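Local atomic coordinates of guanylate kinase (Stenotrophomonas maltophilia, PDB entry 6WCT), a protein that catalyses the ATP-dependent phosphorylation of GMP to GDP, releasing ADP, and so probably serves to recycle GMP and, indirectly, cGMP. Residues Asp46-Leu51 with Ala201-Arg206; Tyr181-Glu186 with Val192-Ala197. One frame throughout, in Å; residues are numbered along the deposited sequence.

Both contacts pack helix 188-203 against the five-stranded parallel sheet of a P-loop kinase, but at the two outermost strands of that sheet. Contact 1 joins the turn leading into strand 49-51 to the far end of the helix and is only partly buried; there a long arginine spans the gap, and charge and amide polarity do most of the work. Contact 2 brings strand 181-184 against the middle of the same helix. It is buried and close-range, with aliphatic packing at its centre and a glutamate reaching the strand through water. Each contact also touches the second subunit, so this helix serves fold and dimer together.

Contact 1 of 2, residues Asp46-Leu51 with Ala201-Arg206; sequences DPQIAL and ASRLRR
Gln-48 lays its side-chain amide over one face of the Arg-203 guanidinium, the two flat groups only 12° from parallel. Its OE1 comes closest, 2.8 Å from Arg-203 NE and about as near CZ. It sits above the guanidinium rather than in line with the N-H, a close polar contact that is not a hydrogen bond. The amide gets there because Gln-48 CG stands between the backbone N and the carbonyl carbon (chi1 84°) and the chain runs extended beyond it.

At the guanidinium edge, Asp-46 forms a salt bridge. Its OD2 takes a fairly straight bond from Arg-203 NH2 at 2.6 Å, while Arg-203 NH1 adds a weak, bent one to OD2 at 3.2 Å. One oxygen therefore serves both nitrogens, and the carboxylate stands steeply across the guanidinium, 76° between planes, instead of pairing with it side by side. NH2 meets OD2 on the syn side, somewhat out of the carboxylate plane. Ile-49 adds hydrocarbon beside NH2: CG1 lies in the guanidinium plane at its edge, and CD1 approaches obliquely, 3.5 Å from Arg-203 NH2. Its buried side chain also packs on Phe-199 and Leu-116.

The extended arginine chain bridges backbones whose nearest CA atoms, those of Gln-48 and Arg-203, are 11.3 Å apart. Asp-46, just past helix 35-45, opens the type I turn that presents Gln-48 and Ile-49. Near the end of helix 188-203, Arg-205 NE bonds to Ser-202 O at 3.0 Å, and Arg-206 NH1 bonds to Phe-179 O of the second subunit.

Held by Asp-46 at its edge, with the Gln-48 oxygen over its face, the guanidinium is probably restricted in rotation, and its charge would favour an ionised Asp-46.

Contact 2 of 2, residues Tyr181-Glu186 with Val192-Ala197; sequences YVIVNE and VDELCA
A beta-alpha unit at the edge of the P-loop kinase sheet contains this contact: strand 181-184 leads into helix 188-203, which folds back along it. Ile-183 fills the interface from the strand. Its CD1 reaches the helix backbone at Leu-195 N, 3.7 Å away, and touches Leu-195 CB at 3.8 Å, a branched aliphatic chain suiting the buried side of the helix-sheet interface. With CG1 beside the backbone N (chi1 -64°), Ile-183 sends CG2 the other way, alongside Glu-194, whose OE1 is 3.7 Å from it.

Glu-194, extended beyond CG, runs alongside Ile-183 in the opposite direction, so its carboxylate lies near the strand's polar backbone, which it meets through water. One water accepts from Val-184 N at 3.0 Å and donates to Glu-194 OE1 at 2.7 Å. A second lies between OE1 and Val-184 O, its hydrogen bonding less certain. Leu-195 also packs on Thr-42 of helix 35-45.

Beyond the strand end, Asn-185, centre of an inverse gamma turn, gives ND2 to Ala-33 O of the P-loop. Asn-185 and Glu-186 contact ADP in another structure of this protein, although none is bound here. Such a nucleotide-contacting loop between the last sheet strand and its following helix fits the guanylate kinase fold.

Contact 1 of 2, residues Asp46-Leu51 with Ala201-Arg206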
ATOM      1  N   ASP A  46       1.260  -9.160  13.085  1.00 54.16           N
ATOM      2  CA  ASP A  46       1.963  -7.876  13.043  1.00 60.31           C
ATOM      3  C   ASP A  46       1.688  -7.196  14.379  1.00 62.72           C
ATOM      4  O   ASP A  46       0.834  -6.305  14.478  1.00 66.34           O
ATOM      5  CB  ASP A  46       1.491  -7.011  11.875  1.00 63.28           C
ATOM      6  CG  ASP A  46       2.433  -5.860  11.593  1.00 69.34           C
ATOM      7  OD1 ASP A  46       3.402  -5.669  12.381  1.00 69.35           O
ATOM      8  OD2 ASP A  46       2.186  -5.140  10.594  1.00 61.93           O
ATOM      9  N   PRO A  47       2.403  -7.593  15.433  1.00 55.13           N
ATOM     10  CA  PRO A  47       2.072  -7.116  16.784  1.00 54.11           C
ATOM     11  C   PRO A  47       2.491  -5.684  17.094  1.00 59.05           C
ATOM     12  O   PRO A  47       2.161  -5.190  18.182  1.00 60.47           O
ATOM     13  CB  PRO A  47       2.812  -8.110  17.685  1.00 54.39           C
ATOM     14  CG  PRO A  47       4.039  -8.485  16.865  1.00 61.89           C
ATOM     15  CD  PRO A  47       3.576  -8.476  15.413  1.00 49.81           C
ATOM     16  N   GLN A  48       3.219  -5.000  16.209  1.00 51.01           N
ATOM     17  CA  GLN A  48       3.544  -3.618  16.535  1.00 51.21           C
ATOM     18  C   GLN A  48       2.352  -2.668  16.380  1.00 47.10           C
ATOM     19  O   GLN A  48       2.521  -1.458  16.561  1.00 59.74           O
ATOM     20  CB  GLN A  48       4.726  -3.140  15.701  1.00 54.48           C
ATOM     21  CG  GLN A  48       4.364  -2.646  14.348  1.00 55.21           C
ATOM     22  CD  GLN A  48       5.592  -2.260  13.562  1.00 66.90           C
ATOM     23  OE1 GLN A  48       5.910  -2.895  12.563  1.00 68.03           O
ATOM     24  NE2 GLN A  48       6.302  -1.223  14.018  1.00 62.76           N
ATOM     25  N   ILE A  49       1.167  -3.168  16.051  1.00 42.65           N
ATOM     26  CA  ILE A  49      -0.027  -2.345  15.905  1.00 40.09           C
ATOM     27  C   ILE A  49      -0.976  -2.745  17.015  1.00 40.14           C
ATOM     28  O   ILE A  49      -1.319  -3.924  17.147  1.00 42.12           O
ATOM     29  CB  ILE A  49      -0.698  -2.524  14.538  1.00 45.34           C
ATOM     30  CG1 ILE A  49       0.280  -2.238  13.408  1.00 45.84           C
ATOM     31  CG2 ILE A  49      -1.948  -1.648  14.434  1.00 43.35           C
ATOM     32  CD1 ILE A  49      -0.315  -2.550  12.045  1.00 46.38           C
ATOM     33  N   ALA A  50      -1.411  -1.773  17.800  1.00 46.37           N
ATOM     34  CA  ALA A  50      -2.329  -2.006  18.901  1.00 48.31           C
ATOM     35  C   ALA A  50      -3.760  -1.750  18.455  1.00 45.18           C
ATOM     36  O   ALA A  50      -4.024  -0.921  17.582  1.00 45.22           O
ATOM     37  CB  ALA A  50      -1.983  -1.138  20.111  1.00 44.19           C
ATOM     38  N   LEU A  51      -4.669  -2.535  19.007  1.00 39.61           N
ATOM     39  CA  LEU A  51      -6.091  -2.387  18.754  1.00 39.13           C
ATOM     40  C   LEU A  51      -6.745  -1.525  19.831  1.00 37.57           C
ATOM     41  O   LEU A  51      -6.350  -1.549  20.995  1.00 37.19           O
ATOM     42  CB  LEU A  51      -6.734  -3.776  18.712  1.00 36.75           C
ATOM     43  CG  LEU A  51      -8.230  -3.916  18.492  1.00 47.30           C
ATOM     44  CD1 LEU A  51      -8.677  -3.204  17.202  1.00 52.01           C
ATOM     45  CD2 LEU A  51      -8.570  -5.384  18.457  1.00 40.28           C
ATOM     46  N   ALA A 201       3.370  -2.170   3.630  1.00 38.87           N
ATOM     47  CA  ALA A 201       3.692  -1.137   2.653  1.00 35.25           C
ATOM     48  C   ALA A 201       3.671   0.249   3.274  1.00 36.87           C
ATOM     49  O   ALA A 201       4.466   1.114   2.887  1.00 42.40           O
ATOM     50  CB  ALA A 201       2.715  -1.187   1.483  1.00 27.96           C
ATOM     51  N   SER A 202       2.772   0.486   4.221  1.00 34.17           N
ATOM     52  CA  SER A 202       2.685   1.822   4.789  1.00 43.71           C
ATOM     53  C   SER A 202       3.971   2.196   5.525  1.00 48.44           C
ATOM     54  O   SER A 202       4.356   3.365   5.521  1.00 43.13           O
ATOM     55  CB  SER A 202       1.467   1.929   5.707  1.00 38.62           C
ATOM     56  OG  SER A 202       1.732   1.363   6.978  1.00 43.53           O
ATOM     57  N   ARG A 203       4.668   1.223   6.131  1.00 45.24           N
ATOM     58  CA  ARG A 203       5.933   1.538   6.792  1.00 45.99           C
ATOM     59  C   ARG A 203       7.070   1.798   5.815  1.00 48.45           C
ATOM     60  O   ARG A 203       8.125   2.285   6.237  1.00 48.77           O
ATOM     61  CB  ARG A 203       6.360   0.407   7.719  1.00 45.93           C
ATOM     62  CG  ARG A 203       5.320   0.050   8.717  1.00 45.86           C
ATOM     63  CD  ARG A 203       5.833  -0.906   9.741  1.00 42.30           C
ATOM     64  NE  ARG A 203       4.695  -1.332  10.522  1.00 61.80           N
ATOM     65  CZ  ARG A 203       4.056  -2.475  10.318  1.00 58.95           C
ATOM     66  NH1 ARG A 203       4.476  -3.316   9.375  1.00 50.90           N
ATOM     67  NH2 ARG A 203       3.012  -2.771  11.073  1.00 56.69           N
ATOM     68  N   LEU A 204       6.908   1.425   4.548  1.00 44.44           N
ATOM     69  CA  LEU A 204       7.929   1.641   3.533  1.00 44.09           C
ATOM     70  C   LEU A 204       7.754   2.955   2.781  1.00 45.15           C
ATOM     71  O   LEU A 204       8.594   3.282   1.937  1.00 46.13           O
ATOM     72  CB  LEU A 204       7.915   0.477   2.535  1.00 42.61           C
ATOM     73  CG  LEU A 204       8.068  -0.917   3.153  1.00 47.02           C
ATOM     74  CD1 LEU A 204       7.805  -1.996   2.107  1.00 40.68           C
ATOM     75  CD2 LEU A 204       9.444  -1.085   3.758  1.00 44.88           C
ATOM     76  N   ARG A 205       6.696   3.712   3.063  1.00 44.06           N
ATOM     77  CA  ARG A 205       6.465   4.972   2.364  1.00 46.54           C
ATOM     78  C   ARG A 205       7.625   5.941   2.602  1.00 47.73           C
ATOM     79  O   ARG A 205       8.269   5.929   3.658  1.00 44.83           O
ATOM     80  CB  ARG A 205       5.131   5.583   2.816  1.00 43.56           C
ATOM     81  CG  ARG A 205       3.904   4.830   2.264  1.00 47.04           C
ATOM     82  CD  ARG A 205       2.597   5.421   2.764  1.00 51.96           C
ATOM     83  NE  ARG A 205       2.515   5.397   4.223  1.00 64.77           N
ATOM     84  CZ  ARG A 205       1.533   5.961   4.924  1.00 75.09           C
ATOM     85  NH1 ARG A 205       0.550   6.593   4.289  1.00 81.84           N
ATOM     86  NH2 ARG A 205       1.533   5.899   6.254  1.00 61.88           N
ATOM     87  N   ARG A 206       7.889   6.784   1.596  1.00 40.11           N
ATOM     88  CA  ARG A 206       9.082   7.631   1.599  1.00 41.37           C
ATOM     89  C   ARG A 206       9.210   8.438   2.888  1.00 49.23           C
ATOM     90  O   ARG A 206      10.281   8.466   3.509  1.00 54.59           O
ATOM     91  CB  ARG A 206       9.057   8.573   0.393  1.00 45.29           C
ATOM     92  CG  ARG A 206      10.152   9.619   0.417  1.00 57.36           C
ATOM     93  CD  ARG A 206       9.897  10.701  -0.609  1.00 61.38           C
ATOM     94  NE  ARG A 206       8.646  11.412  -0.375  1.00 60.24           N
ATOM     95  CZ  ARG A 206       7.554  11.282  -1.124  1.00 70.35           C
ATOM     96  NH1 ARG A 206       7.550  10.472  -2.170  1.00 71.83           N
ATOM     97  NH2 ARG A 206       6.457  11.964  -0.828  1.00 78.64           N
TER

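Contact 2 of 2, residues Tyr181-Glu186 with Val192-Ala197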
ATOM      1  N   TYR A 181      -7.871   1.984   0.514  1.00 27.71           N
ATOM      2  CA  TYR A 181      -7.765   0.606   0.040  1.00 22.09           C
ATOM      3  C   TYR A 181      -9.101  -0.076   0.230  1.00 27.54           C
ATOM      4  O   TYR A 181      -9.894   0.313   1.091  1.00 29.15           O
ATOM      5  CB  TYR A 181      -6.699  -0.202   0.800  1.00 22.14           C
ATOM      6  CG  TYR A 181      -5.331   0.379   0.655  1.00 39.10           C
ATOM      7  CD1 TYR A 181      -4.509   0.024  -0.408  1.00 35.01           C
ATOM      8  CD2 TYR A 181      -4.870   1.308   1.566  1.00 29.36           C
ATOM      9  CE1 TYR A 181      -3.246   0.587  -0.548  1.00 38.14           C
ATOM     10  CE2 TYR A 181      -3.628   1.861   1.446  1.00 38.47           C
ATOM     11  CZ  TYR A 181      -2.814   1.503   0.396  1.00 39.89           C
ATOM     12  OH  TYR A 181      -1.579   2.099   0.302  1.00 40.38           O
ATOM     13  N   VAL A 182      -9.347  -1.090  -0.599  1.00 31.70           N
ATOM     14  CA  VAL A 182     -10.557  -1.885  -0.516  1.00 27.00           C
ATOM     15  C   VAL A 182     -10.127  -3.338  -0.565  1.00 28.28           C
ATOM     16  O   VAL A 182      -9.343  -3.716  -1.438  1.00 30.13           O
ATOM     17  CB  VAL A 182     -11.541  -1.540  -1.649  1.00 28.05           C
ATOM     18  CG1 VAL A 182     -12.733  -2.473  -1.632  1.00 24.64           C
ATOM     19  CG2 VAL A 182     -12.009  -0.061  -1.503  1.00 23.39           C
ATOM     20  N   ILE A 183     -10.552  -4.119   0.423  1.00 29.19           N
ATOM     21  CA  ILE A 183     -10.326  -5.563   0.458  1.00 33.87           C
ATOM     22  C   ILE A 183     -11.676  -6.251   0.314  1.00 34.66           C
ATOM     23  O   ILE A 183     -12.621  -5.905   1.029  1.00 36.89           O
ATOM     24  CB  ILE A 183      -9.636  -5.992   1.763  1.00 34.89           C
ATOM     25  CG1 ILE A 183      -8.226  -5.385   1.861  1.00 33.29           C
ATOM     26  CG2 ILE A 183      -9.615  -7.523   1.894  1.00 33.73           C
ATOM     27  CD1 ILE A 183      -7.527  -5.687   3.230  1.00 29.29           C
ATOM     28  N   VAL A 184     -11.784  -7.196  -0.617  1.00 42.05           N
ATOM     29  CA  VAL A 184     -12.966  -8.047  -0.713  1.00 30.58           C
ATOM     30  C   VAL A 184     -12.659  -9.356  -0.001  1.00 34.91           C
ATOM     31  O   VAL A 184     -11.735 -10.083  -0.389  1.00 40.47           O
ATOM     32  CB  VAL A 184     -13.390  -8.284  -2.170  1.00 37.23           C
ATOM     33  CG1 VAL A 184     -14.639  -9.138  -2.209  1.00 36.64           C
ATOM     34  CG2 VAL A 184     -13.626  -6.979  -2.894  1.00 29.68           C
ATOM     35  N   ASN A 185     -13.444  -9.665   1.036  1.00 35.44           N
ATOM     36  CA  ASN A 185     -13.189 -10.812   1.904  1.00 39.70           C
ATOM     37  C   ASN A 185     -13.824 -12.056   1.281  1.00 36.24           C
ATOM     38  O   ASN A 185     -14.866 -12.554   1.713  1.00 54.07           O
ATOM     39  CB  ASN A 185     -13.726 -10.540   3.307  1.00 39.06           C
ATOM     40  CG  ASN A 185     -13.552 -11.731   4.234  1.00 45.26           C
ATOM     41  OD1 ASN A 185     -12.706 -12.594   3.997  1.00 40.13           O
ATOM     42  ND2 ASN A 185     -14.349 -11.785   5.288  1.00 44.37           N
ATOM     43  N   GLU A 186     -13.170 -12.571   0.242  1.00 42.24           N
ATOM     44  CA  GLU A 186     -13.613 -13.826  -0.373  1.00 41.19           C
ATOM     45  C   GLU A 186     -12.979 -15.030   0.308  1.00 48.12           C
ATOM     46  O   GLU A 186     -13.684 -15.942   0.757  1.00 63.78           O
ATOM     47  CB  GLU A 186     -13.285 -13.836  -1.872  1.00 55.29           C
ATOM     48  CG  GLU A 186     -14.024 -12.795  -2.701  1.00 60.66           C
ATOM     49  CD  GLU A 186     -13.636 -12.829  -4.178  1.00 68.95           C
ATOM     50  OE1 GLU A 186     -13.937 -13.844  -4.851  1.00 72.39           O
ATOM     51  OE2 GLU A 186     -13.015 -11.848  -4.655  1.00 63.12           O
ATOM     52  N   VAL A 192      -6.401 -11.689   5.040  1.00 33.58           N
ATOM     53  CA  VAL A 192      -5.399 -11.432   6.071  1.00 37.73           C
ATOM     54  C   VAL A 192      -4.064 -11.076   5.428  1.00 42.01           C
ATOM     55  O   VAL A 192      -3.431 -10.074   5.787  1.00 39.12           O
ATOM     56  CB  VAL A 192      -5.282 -12.651   7.011  1.00 37.52           C
ATOM     57  CG1 VAL A 192      -4.174 -12.469   8.037  1.00 37.34           C
ATOM     58  CG2 VAL A 192      -6.609 -12.879   7.735  1.00 39.46           C
ATOM     59  N   ASP A 193      -3.634 -11.868   4.441  1.00 41.09           N
ATOM     60  CA  ASP A 193      -2.411 -11.537   3.711  1.00 43.82           C
ATOM     61  C   ASP A 193      -2.475 -10.130   3.135  1.00 38.72           C
ATOM     62  O   ASP A 193      -1.476  -9.398   3.147  1.00 40.33           O
ATOM     63  CB  ASP A 193      -2.183 -12.520   2.567  1.00 35.45           C
ATOM     64  CG  ASP A 193      -1.841 -13.903   3.039  1.00 46.86           C
ATOM     65  OD1 ASP A 193      -1.465 -14.069   4.220  1.00 49.79           O
ATOM     66  OD2 ASP A 193      -1.938 -14.818   2.203  1.00 52.22           O
ATOM     67  N   GLU A 194      -3.633  -9.755   2.586  1.00 41.28           N
ATOM     68  CA  GLU A 194      -3.766  -8.461   1.924  1.00 34.50           C
ATOM     69  C   GLU A 194      -3.731  -7.317   2.929  1.00 39.34           C
ATOM     70  O   GLU A 194      -3.107  -6.282   2.680  1.00 33.79           O
ATOM     71  CB  GLU A 194      -5.057  -8.447   1.094  1.00 33.83           C
ATOM     72  CG  GLU A 194      -5.015  -9.477  -0.069  1.00 33.31           C
ATOM     73  CD  GLU A 194      -6.217  -9.413  -1.013  1.00 37.96           C
ATOM     74  OE1 GLU A 194      -7.294  -8.925  -0.606  1.00 35.72           O
ATOM     75  OE2 GLU A 194      -6.076  -9.856  -2.177  1.00 39.35           O
ATOM     76  N   LEU A 195      -4.399  -7.472   4.066  1.00 39.24           N
ATOM     77  CA  LEU A 195      -4.311  -6.427   5.075  1.00 38.48           C
ATOM     78  C   LEU A 195      -2.886  -6.338   5.617  1.00 39.13           C
ATOM     79  O   LEU A 195      -2.393  -5.243   5.907  1.00 35.00           O
ATOM     80  CB  LEU A 195      -5.332  -6.673   6.188  1.00 27.18           C
ATOM     81  CG  LEU A 195      -5.506  -5.541   7.205  1.00 32.19           C
ATOM     82  CD1 LEU A 195      -5.944  -4.270   6.529  1.00 27.82           C
ATOM     83  CD2 LEU A 195      -6.418  -5.910   8.361  1.00 27.40           C
ATOM     84  N   CYS A 196      -2.204  -7.478   5.765  1.00 34.80           N
ATOM     85  CA  CYS A 196      -0.804  -7.420   6.182  1.00 42.46           C
ATOM     86  C   CYS A 196       0.058  -6.691   5.150  1.00 43.35           C
ATOM     87  O   CYS A 196       0.937  -5.907   5.519  1.00 35.02           O
ATOM     88  CB  CYS A 196      -0.254  -8.825   6.444  1.00 42.97           C
ATOM     89  SG  CYS A 196      -0.938  -9.649   7.908  1.00 50.19           S
ATOM     90  N   ALA A 197      -0.162  -6.942   3.855  1.00 34.71           N
ATOM     91  CA  ALA A 197       0.613  -6.230   2.838  1.00 38.77           C
ATOM     92  C   ALA A 197       0.392  -4.724   2.925  1.00 36.64           C
ATOM     93  O   ALA A 197       1.338  -3.946   2.776  1.00 38.03           O
ATOM     94  CB  ALA A 197       0.273  -6.737   1.441  1.00 34.84           C
TER
HETATM   95  O   HOH W   1      -9.403  -8.101  -2.160  1.00 32.89           O
HETATM   96  O   HOH W   2      -9.319 -10.629   0.149  1.00 39.19           O